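Local coordinates for probable transcriptional repressor protein (Mycobacterium tuberculosis, PDB 4FX0) that probably represses transcription as a DNA-binding, redox-responsive regulator of the MarR family, at residues 66-69 with 70-74. Residues are numbered along the deposited sequence; the frame is centred on the assembly and turned at random.
Sequences RTTL and TRNLE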
# COMPACT_ATOMS: atom_id res chain seq x y z
N ARG B 66 0.57 -12.71 -0.50
CA ARG B 66 -0.07 -13.94 -0.97
C ARG B 66 -1.38 -14.20 -0.24
O ARG B 66 -2.41 -14.44 -0.87
CB ARG B 66 0.88 -15.14 -0.80
CG ARG B 66 1.43 -15.66 -2.12
CD ARG B 66 2.32 -16.88 -1.93
NE ARG B 66 1.57 -18.07 -1.54
CZ ARG B 66 1.94 -19.32 -1.85
NH1 ARG B 66 3.04 -19.53 -2.55
NH2 ARG B 66 1.20 -20.34 -1.45
N THR B 67 -1.34 -14.15 1.09
CA THR B 67 -2.53 -14.40 1.90
C THR B 67 -3.68 -13.50 1.47
O THR B 67 -4.80 -13.96 1.26
CB THR B 67 -2.24 -14.19 3.39
OG1 THR B 67 -1.73 -12.86 3.60
CG2 THR B 67 -1.22 -15.20 3.89
N THR B 68 -3.40 -12.20 1.36
CA THR B 68 -4.41 -11.24 0.95
C THR B 68 -4.93 -11.56 -0.44
O THR B 68 -6.14 -11.64 -0.66
CB THR B 68 -3.85 -9.80 0.96
OG1 THR B 68 -3.16 -9.56 2.19
CG2 THR B 68 -4.97 -8.79 0.79
N LEU B 69 -4.01 -11.76 -1.38
CA LEU B 69 -4.37 -12.12 -2.74
C LEU B 69 -5.27 -13.34 -2.77
O LEU B 69 -6.39 -13.30 -3.29
CB LEU B 69 -3.12 -12.40 -3.57
CG LEU B 69 -3.42 -13.03 -4.93
CD1 LEU B 69 -3.61 -11.95 -5.98
CD2 LEU B 69 -2.31 -13.98 -5.34
N THR B 70 -4.77 -14.44 -2.22
CA THR B 70 -5.50 -15.70 -2.20
C THR B 70 -6.90 -15.54 -1.62
O THR B 70 -7.88 -16.00 -2.21
CB THR B 70 -4.74 -16.78 -1.40
OG1 THR B 70 -4.48 -16.30 -0.08
CG2 THR B 70 -3.43 -17.11 -2.09
N ARG B 71 -7.00 -14.89 -0.46
CA ARG B 71 -8.29 -14.66 0.17
C ARG B 71 -9.22 -13.90 -0.77
O ARG B 71 -10.40 -14.23 -0.90
CB ARG B 71 -8.14 -13.90 1.49
CG ARG B 71 -8.88 -12.57 1.54
CD ARG B 71 -8.98 -12.02 2.95
NE ARG B 71 -8.13 -10.84 3.15
CZ ARG B 71 -6.96 -10.86 3.78
NH1 ARG B 71 -6.49 -11.99 4.27
NH2 ARG B 71 -6.27 -9.73 3.91
N ASN B 72 -8.68 -12.88 -1.43
CA ASN B 72 -9.45 -12.10 -2.38
C ASN B 72 -9.82 -12.92 -3.61
O ASN B 72 -10.95 -12.88 -4.09
CB ASN B 72 -8.69 -10.84 -2.80
CG ASN B 72 -8.97 -9.67 -1.88
OD1 ASN B 72 -10.11 -9.40 -1.52
ND2 ASN B 72 -7.91 -8.96 -1.48
N LEU B 73 -8.85 -13.67 -4.12
CA LEU B 73 -9.10 -14.54 -5.26
C LEU B 73 -10.23 -15.51 -4.94
O LEU B 73 -11.03 -15.86 -5.81
CB LEU B 73 -7.84 -15.31 -5.63
CG LEU B 73 -7.81 -15.82 -7.07
CD1 LEU B 73 -7.96 -14.66 -8.05
CD2 LEU B 73 -6.52 -16.59 -7.34
N GLU B 74 -10.30 -15.93 -3.68
CA GLU B 74 -11.36 -16.84 -3.24
C GLU B 74 -12.73 -16.17 -3.32
O GLU B 74 -13.65 -16.70 -3.96
CB GLU B 74 -11.10 -17.33 -1.82
CG GLU B 74 -10.87 -18.83 -1.72
CD GLU B 74 -11.94 -19.65 -2.43
OE1 GLU B 74 -11.61 -20.28 -3.46
OE2 GLU B 74 -13.10 -19.67 -1.96
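R66 to T70, T67 to R71, T68 to N72 and L69 to L73 are joined by four successive i to i+4 backbone hydrogen bonds. Residues 66-69 and 70-74 thus form one unbroken run of alpha helix. The bond from T70 N to R66 O is 2.7 Å long. R71 N donates to T67 O at 2.9 Å.

T70 turns its hydroxyl back onto the preceding turn. Its chi1 of 56° swings OG1 toward the carbonyls there. OG1 lies 2.7 Å from T67 O and 2.9 Å from R66 O. Either carbonyl could accept the hydroxyl proton, and each also receives a backbone N-H.

Helix 66-78 follows helix 55-62, and the pair is consistent with the helix-turn-helix of a winged MarR-type domain. By analogy with that family, helix 66-78 is probably the recognition helix. Its inner side carries L69, which is buried and packs on L58 and A59 of helix 55-62 and on T38 of helix 33-45. T70 touches M55, and N72 reaches T34 and Q35.

On another side of the helix, T68 and R71 run side by side. The R71 chain bends at chi3, 109°, and brings its guanidinium back over T68. T68 CA sits 3.7 Å above one face of the guanidinium of R71, off its centre. The methyl CG2 of T68 approaches R71 NH2 at 3.5 Å. The same methyl meets N72 ND2 at 3.7 Å, as N72 also lies alongside T68. The amide nitrogen ND2 of N72 is also 3.3 Å from T68 O, the carbonyl oxygen that accepts the backbone N-H of N72.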